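Local coordinates for protein myosin regulatory light chain, striated adductor muscle (Argopecten irradians, PDB 1WDC) that confers calcium regulation on molluscan muscle myosin, serving as the EF-hand regulatory light chain of the myosin regulatory domain, at residues Asp111-Glu114 against Asn119-Lys122; Met127-Ala132 against Gly137-Val142. All blocks are in the same frame, centred on the assembly; numbering follows the deposited sequence.

Contact 1: Asp111-Glu114 against Asn119-Lys122; sequences DLLE and NFNK
The ring of Phe120 has CD2 of Leu113 over one of its faces, with the nearest side-chain carbons, Leu113 CD2 and Phe120 CZ, 4.3 Å apart. This loose apolar touch joins helix 106-115 to the loop that follows. Around the same ring, Met125 of helix 122-131 also packs, and a basic side chain of another protein chain adds a further contact. Phe120 CB lies 3.7 Å from Leu113 O. A chi1 of -81° turns CG to the backbone N side, and the rim atom Phe120 CD1 also stays near Leu113 O, at 3.9 Å.

The stronger link is between backbones. Phe120 N donates to Leu113 O at 2.9 Å, and the bond is nearly straight, 173° at the hydrogen. Leu113 O also receives a CA-H...O contact from Asn119 CA at 3.5 Å, and a weak hydrogen bond from a polar side chain of another protein chain.

One residue on, Glu114 O meets the side chain of Asn119. Asn119 CB comes to 3.1 Å of Glu114 O. Asn119 ND2 gives Glu114 O a weak, bent hydrogen bond of 3.3 Å. Asn121 then N-caps helix 122-131, with its OD1 accepting from the backbone N of Asp123 and of Glu124.

Segment 119-122 belongs to the linker between helix 106-115, the second of one EF-hand, and helix 122-131, the first of the next helix-loop-helix unit. The chemistry is mainly polar at the backbone and apolar underneath. Two carbonyls near the C-terminal end of helix 106-115 find donors in the loop, and the Phe120 ring is buried against helix 122-131.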
ATOM      1  N   ASP B 111      -2.088   5.274  -9.812  1.00 27.45           N
ATOM      2  CA  ASP B 111      -1.169   6.023  -8.966  1.00 25.52           C
ATOM      3  C   ASP B 111      -0.508   5.112  -7.941  1.00 19.54           C
ATOM      4  O   ASP B 111       0.696   5.177  -7.721  1.00 20.74           O
ATOM      5  CB  ASP B 111      -1.957   7.123  -8.281  1.00 32.06           C
ATOM      6  CG  ASP B 111      -1.124   7.949  -7.335  1.00 33.52           C
ATOM      7  OD1 ASP B 111      -0.054   8.429  -7.764  1.00 32.47           O
ATOM      8  OD2 ASP B 111      -1.605   8.175  -6.183  1.00 42.30           O
ATOM      9  N   LEU B 112      -1.296   4.187  -7.406  1.00 20.47           N
ATOM     10  CA  LEU B 112      -0.810   3.178  -6.469  1.00 18.66           C
ATOM     11  C   LEU B 112       0.265   2.317  -7.104  1.00 20.87           C
ATOM     12  O   LEU B 112       1.354   2.247  -6.574  1.00 25.24           O
ATOM     13  CB  LEU B 112      -1.968   2.289  -6.008  1.00 19.75           C
ATOM     14  CG  LEU B 112      -2.901   2.889  -4.970  1.00 18.88           C
ATOM     15  CD1 LEU B 112      -4.124   2.011  -4.849  1.00 17.29           C
ATOM     16  CD2 LEU B 112      -2.158   2.967  -3.649  1.00 16.34           C
ATOM     17  N   LEU B 113      -0.013   1.818  -8.317  1.00 22.52           N
ATOM     18  CA  LEU B 113       0.825   0.851  -9.049  1.00 21.93           C
ATOM     19  C   LEU B 113       2.096   1.430  -9.606  1.00 21.60           C
ATOM     20  O   LEU B 113       3.178   0.844  -9.478  1.00 22.74           O
ATOM     21  CB  LEU B 113       0.065   0.226 -10.227  1.00 22.10           C
ATOM     22  CG  LEU B 113      -1.108  -0.746 -10.006  1.00 23.68           C
ATOM     23  CD1 LEU B 113      -1.662  -1.121 -11.382  1.00 26.61           C
ATOM     24  CD2 LEU B 113      -0.648  -2.002  -9.233  1.00 22.76           C
ATOM     25  N   GLU B 114       1.981   2.647 -10.096  1.00 20.45           N
ATOM     26  CA  GLU B 114       3.058   3.265 -10.812  1.00 21.66           C
ATOM     27  C   GLU B 114       4.037   4.032  -9.933  1.00 23.55           C
ATOM     28  O   GLU B 114       5.222   4.169 -10.256  1.00 25.27           O
ATOM     29  CB  GLU B 114       2.434   4.156 -11.854  1.00 20.05           C
ATOM     30  CG  GLU B 114       3.373   5.100 -12.480  1.00 28.59           C
ATOM     31  CD  GLU B 114       2.757   5.751 -13.673  1.00 33.16           C
ATOM     32  OE1 GLU B 114       1.528   6.046 -13.658  1.00 41.40           O
ATOM     33  OE2 GLU B 114       3.498   5.897 -14.658  1.00 40.19           O
ATOM     34  N   ASN B 119       7.336   0.067  -7.900  1.00 27.90           N
ATOM     35  CA  ASN B 119       6.696   0.745  -9.053  1.00 27.72           C
ATOM     36  C   ASN B 119       6.642  -0.070 -10.376  1.00 28.75           C
ATOM     37  O   ASN B 119       7.675  -0.576 -10.829  1.00 30.53           O
ATOM     38  CB  ASN B 119       7.397   2.084  -9.373  1.00 27.61           C
ATOM     39  CG  ASN B 119       7.928   2.804  -8.147  1.00 28.16           C
ATOM     40  OD1 ASN B 119       8.609   2.215  -7.317  1.00 30.82           O
ATOM     41  ND2 ASN B 119       7.740   4.124  -8.113  1.00 27.92           N
ATOM     42  N   PHE B 120       5.482  -0.080 -11.045  1.00 24.20           N
ATOM     43  CA  PHE B 120       5.371  -0.520 -12.426  1.00 21.21           C
ATOM     44  C   PHE B 120       6.025   0.494 -13.345  1.00 25.36           C
ATOM     45  O   PHE B 120       6.055   1.670 -13.035  1.00 29.76           O
ATOM     46  CB  PHE B 120       3.918  -0.659 -12.817  1.00 17.12           C
ATOM     47  CG  PHE B 120       3.303  -1.928 -12.359  1.00 11.65           C
ATOM     48  CD1 PHE B 120       3.789  -2.583 -11.270  1.00 13.95           C
ATOM     49  CD2 PHE B 120       2.253  -2.486 -13.033  1.00 10.85           C
ATOM     50  CE1 PHE B 120       3.223  -3.778 -10.857  1.00 11.88           C
ATOM     51  CE2 PHE B 120       1.705  -3.692 -12.621  1.00 10.88           C
ATOM     52  CZ  PHE B 120       2.190  -4.327 -11.543  1.00 10.26           C
ATOM     53  N   ASN B 121       6.633   0.020 -14.424  1.00 28.42           N
ATOM     54  CA  ASN B 121       7.275   0.876 -15.433  1.00 28.38           C
ATOM     55  C   ASN B 121       6.243   1.111 -16.518  1.00 28.46           C
ATOM     56  O   ASN B 121       5.175   0.495 -16.478  1.00 29.13           O
ATOM     57  CB  ASN B 121       8.514   0.178 -16.012  1.00 31.97           C
ATOM     58  CG  ASN B 121       8.184  -1.132 -16.753  1.00 33.34           C
ATOM     59  OD1 ASN B 121       7.190  -1.229 -17.458  1.00 38.73           O
ATOM     60  ND2 ASN B 121       9.032  -2.130 -16.594  1.00 30.75           N
ATOM     61  N   LYS B 122       6.528   1.964 -17.496  1.00 27.72           N
ATOM     62  CA  LYS B 122       5.454   2.373 -18.410  1.00 32.55           C
ATOM     63  C   LYS B 122       4.861   1.195 -19.190  1.00 33.01           C
ATOM     64  O   LYS B 122       3.703   1.220 -19.650  1.00 35.55           O
ATOM     65  CB  LYS B 122       5.923   3.454 -19.397  1.00 37.82           C
ATOM     66  CG  LYS B 122       7.137   4.270 -18.983  1.00 47.91           C
ATOM     67  CD  LYS B 122       7.758   5.021 -20.193  1.00 58.70           C
ATOM     68  CE  LYS B 122       8.892   4.224 -20.893  1.00 61.41           C
ATOM     69  NZ  LYS B 122       8.797   4.273 -22.406  1.00 66.44           N
TER

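Contact 2: Met127-Ala132 against Gly137-Val142; sequences MTFKEA and GKFDYV
Phe139 has CG anti to its backbone N (chi1 172°), and this carries its ring from strand 138-139 over to Phe129 and Ala132. Phe129 leaves its helix with CG anti to the carbonyl carbon (chi1 -70°), which swings the end of its ring closer to the strand. The two side chains cross at about a right angle. Their CE1 atoms meet, Phe129 CE1 to Phe139 CE1, at 3.9 Å. The ring planes make 59° with each other and the centroids lie 5.9 Å apart, an oblique aromatic pair.

Ala132 comes in at the edge of the Phe139 ring, close to its plane. Ala132 CB is 3.7 Å from Phe139 CE1. One face of the Phe129 ring carries CG2 of Thr128, near its rim. Lys110 makes a cation-pi contact with Phe129, and Ile109 of helix 106-115 touches both phenylalanines. No hydrogen bond crosses between the two segments.

With an alanine in place of Phe139, Phe129 CE1 and the Ala132 methyl would probably lose their aromatic partner, opening a gap between helix and strand.

Asp140 follows as N-cap of helix 141-149. Asp140 OD1 takes a weak bond of 3.3 Å from Val142 N and also accepts from Lys143 N.

A helix, a short connecting loop and a second helix make the EF-hand layout. Strand 138-139 pairs with strand 104-105, as the loops of paired EF-hands do. Phe139 is buried in the apolar interior of this C-terminal lobe, with Phe129 at its margin.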
ATOM      1  N   MET B 127       0.572  -2.503 -20.263  1.00 29.41           N
ATOM      2  CA  MET B 127       0.092  -3.879 -20.449  1.00 29.06           C
ATOM      3  C   MET B 127      -1.020  -4.271 -19.498  1.00 27.88           C
ATOM      4  O   MET B 127      -1.877  -5.069 -19.844  1.00 27.92           O
ATOM      5  CB  MET B 127       1.238  -4.890 -20.303  1.00 30.86           C
ATOM      6  CG  MET B 127       2.189  -4.997 -21.505  1.00 38.96           C
ATOM      7  SD  MET B 127       1.400  -4.699 -23.155  1.00 50.65           S
ATOM      8  CE  MET B 127       0.111  -6.025 -23.244  1.00 44.35           C
ATOM      9  N   THR B 128      -0.961  -3.769 -18.274  1.00 26.69           N
ATOM     10  CA  THR B 128      -1.969  -4.085 -17.282  1.00 27.14           C
ATOM     11  C   THR B 128      -3.296  -3.513 -17.687  1.00 27.31           C
ATOM     12  O   THR B 128      -4.325  -4.181 -17.611  1.00 29.24           O
ATOM     13  CB  THR B 128      -1.582  -3.483 -15.973  1.00 27.24           C
ATOM     14  OG1 THR B 128      -0.379  -4.100 -15.540  1.00 30.06           O
ATOM     15  CG2 THR B 128      -2.641  -3.701 -14.952  1.00 32.79           C
ATOM     16  N   PHE B 129      -3.264  -2.254 -18.107  1.00 31.96           N
ATOM     17  CA  PHE B 129      -4.499  -1.520 -18.340  1.00 37.15           C
ATOM     18  C   PHE B 129      -5.009  -1.616 -19.795  1.00 43.08           C
ATOM     19  O   PHE B 129      -6.160  -1.282 -20.070  1.00 43.87           O
ATOM     20  CB  PHE B 129      -4.347  -0.045 -17.905  1.00 32.81           C
ATOM     21  CG  PHE B 129      -4.252   0.153 -16.408  1.00 27.54           C
ATOM     22  CD1 PHE B 129      -5.360  -0.003 -15.598  1.00 27.00           C
ATOM     23  CD2 PHE B 129      -3.025   0.347 -15.796  1.00 27.93           C
ATOM     24  CE1 PHE B 129      -5.222   0.009 -14.197  1.00 24.99           C
ATOM     25  CE2 PHE B 129      -2.907   0.351 -14.405  1.00 21.90           C
ATOM     26  CZ  PHE B 129      -3.992   0.177 -13.628  1.00 15.23           C
ATOM     27  N   LYS B 130      -4.187  -2.149 -20.698  1.00 47.34           N
ATOM     28  CA  LYS B 130      -4.659  -2.617 -22.009  1.00 50.00           C
ATOM     29  C   LYS B 130      -5.832  -3.608 -21.854  1.00 50.17           C
ATOM     30  O   LYS B 130      -6.787  -3.607 -22.646  1.00 48.86           O
ATOM     31  CB  LYS B 130      -3.491  -3.289 -22.765  1.00 55.31           C
ATOM     32  CG  LYS B 130      -3.695  -3.503 -24.273  1.00 57.16           C
ATOM     33  CD  LYS B 130      -2.365  -3.748 -24.997  1.00 57.83           C
ATOM     34  CE  LYS B 130      -2.542  -3.734 -26.519  1.00 57.37           C
ATOM     35  NZ  LYS B 130      -1.996  -4.969 -27.187  1.00 60.52           N
ATOM     36  N   GLU B 131      -5.815  -4.360 -20.755  1.00 50.09           N
ATOM     37  CA  GLU B 131      -6.749  -5.457 -20.574  1.00 50.29           C
ATOM     38  C   GLU B 131      -7.900  -5.179 -19.588  1.00 46.34           C
ATOM     39  O   GLU B 131      -8.980  -5.771 -19.712  1.00 42.74           O
ATOM     40  CB  GLU B 131      -5.963  -6.696 -20.158  1.00 53.72           C
ATOM     41  CG  GLU B 131      -6.199  -7.911 -21.064  1.00 61.17           C
ATOM     42  CD  GLU B 131      -6.043  -7.601 -22.559  1.00 66.20           C
ATOM     43  OE1 GLU B 131      -5.038  -6.957 -22.950  1.00 69.47           O
ATOM     44  OE2 GLU B 131      -6.917  -8.033 -23.349  1.00 68.84           O
ATOM     45  N   ALA B 132      -7.732  -4.112 -18.805  1.00 42.56           N
ATOM     46  CA  ALA B 132      -8.503  -3.856 -17.582  1.00 36.31           C
ATOM     47  C   ALA B 132      -9.972  -3.443 -17.813  1.00 32.75           C
ATOM     48  O   ALA B 132     -10.277  -2.626 -18.696  1.00 33.04           O
ATOM     49  CB  ALA B 132      -7.790  -2.799 -16.751  1.00 32.92           C
ATOM     50  N   GLY B 137     -14.822   5.780 -15.410  1.00 24.52           N
ATOM     51  CA  GLY B 137     -13.755   6.195 -14.527  1.00 20.86           C
ATOM     52  C   GLY B 137     -13.532   5.253 -13.370  1.00 18.38           C
ATOM     53  O   GLY B 137     -12.678   5.498 -12.548  1.00 22.31           O
ATOM     54  N   LYS B 138     -14.204   4.112 -13.380  1.00 23.64           N
ATOM     55  CA  LYS B 138     -14.026   3.089 -12.343  1.00 28.98           C
ATOM     56  C   LYS B 138     -13.437   1.792 -12.884  1.00 27.78           C
ATOM     57  O   LYS B 138     -14.141   1.034 -13.554  1.00 30.18           O
ATOM     58  CB  LYS B 138     -15.363   2.745 -11.669  1.00 28.37           C
ATOM     59  CG  LYS B 138     -15.705   3.629 -10.472  1.00 38.48           C
ATOM     60  CD  LYS B 138     -17.110   4.192 -10.599  1.00 44.20           C
ATOM     61  CE  LYS B 138     -18.218   3.119 -10.420  1.00 51.09           C
ATOM     62  NZ  LYS B 138     -19.500   3.409 -11.188  1.00 51.72           N
ATOM     63  N   PHE B 139     -12.317   1.414 -12.280  1.00 28.24           N
ATOM     64  CA  PHE B 139     -11.690   0.103 -12.455  1.00 27.54           C
ATOM     65  C   PHE B 139     -12.404  -0.988 -11.622  1.00 26.99           C
ATOM     66  O   PHE B 139     -12.614  -0.826 -10.409  1.00 27.89           O
ATOM     67  CB  PHE B 139     -10.206   0.251 -12.070  1.00 29.07           C
ATOM     68  CG  PHE B 139      -9.434  -1.041 -12.009  1.00 27.71           C
ATOM     69  CD1 PHE B 139      -8.753  -1.505 -13.128  1.00 27.75           C
ATOM     70  CD2 PHE B 139      -9.235  -1.679 -10.785  1.00 24.54           C
ATOM     71  CE1 PHE B 139      -7.897  -2.556 -13.027  1.00 29.88           C
ATOM     72  CE2 PHE B 139      -8.372  -2.732 -10.663  1.00 24.89           C
ATOM     73  CZ  PHE B 139      -7.691  -3.178 -11.781  1.00 29.45           C
ATOM     74  N   ASP B 140     -12.859  -2.048 -12.296  1.00 23.16           N
ATOM     75  CA  ASP B 140     -13.546  -3.174 -11.659  1.00 22.10           C
ATOM     76  C   ASP B 140     -12.543  -4.271 -11.175  1.00 21.71           C
ATOM     77  O   ASP B 140     -12.314  -5.281 -11.839  1.00 18.04           O
ATOM     78  CB  ASP B 140     -14.595  -3.739 -12.650  1.00 22.71           C
ATOM     79  CG  ASP B 140     -15.515  -4.799 -12.029  1.00 22.03           C
ATOM     80  OD1 ASP B 140     -15.218  -5.313 -10.940  1.00 28.46           O
ATOM     81  OD2 ASP B 140     -16.542  -5.147 -12.640  1.00 24.79           O
ATOM     82  N   TYR B 141     -12.073  -4.139  -9.939  1.00 20.27           N
ATOM     83  CA  TYR B 141     -11.078  -5.050  -9.421  1.00 20.30           C
ATOM     84  C   TYR B 141     -11.608  -6.445  -9.138  1.00 23.68           C
ATOM     85  O   TYR B 141     -10.833  -7.383  -8.945  1.00 25.73           O
ATOM     86  CB  TYR B 141     -10.398  -4.472  -8.190  1.00 17.05           C
ATOM     87  CG  TYR B 141     -11.258  -4.338  -6.945  1.00 23.32           C
ATOM     88  CD1 TYR B 141     -11.550  -5.458  -6.145  1.00 21.26           C
ATOM     89  CD2 TYR B 141     -11.726  -3.078  -6.514  1.00 21.24           C
ATOM     90  CE1 TYR B 141     -12.321  -5.334  -4.990  1.00 17.31           C
ATOM     91  CE2 TYR B 141     -12.449  -2.948  -5.319  1.00 14.06           C
ATOM     92  CZ  TYR B 141     -12.752  -4.085  -4.588  1.00 18.15           C
ATOM     93  OH  TYR B 141     -13.452  -4.008  -3.424  1.00 18.99           O
ATOM     94  N   VAL B 142     -12.918  -6.588  -9.026  1.00 23.37           N
ATOM     95  CA  VAL B 142     -13.445  -7.909  -8.778  1.00 23.27           C
ATOM     96  C   VAL B 142     -13.305  -8.676 -10.088  1.00 28.90           C
ATOM     97  O   VAL B 142     -12.772  -9.785 -10.104  1.00 29.15           O
ATOM     98  CB  VAL B 142     -14.909  -7.885  -8.317  1.00 22.59           C
ATOM     99  CG1 VAL B 142     -15.385  -9.272  -8.111  1.00 21.87           C
ATOM    100  CG2 VAL B 142     -15.048  -7.148  -7.015  1.00 18.66           C
TER

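How the contacts relate
Both contacts lie in the same lobe, with centres about 13 Å apart, and both are partly buried. They share helix 122-131: contact 1 is at the loop leading into it, contact 2 at its far end. Contact 1 joins that loop to helix 106-115 and relies on backbone hydrogen bonding. Contact 2 joins the helix to strand 138-139 by apolar carbons alone. Their buried residues are Leu113 and Phe120 in the first and Phe139 in the second. The two also touch directly. Leu113 CD1 packs on Phe129 CZ at 3.5 Å, and Phe120 CE2 lies 3.6 Å from Thr128 OG1. Neither is near the magnesium site.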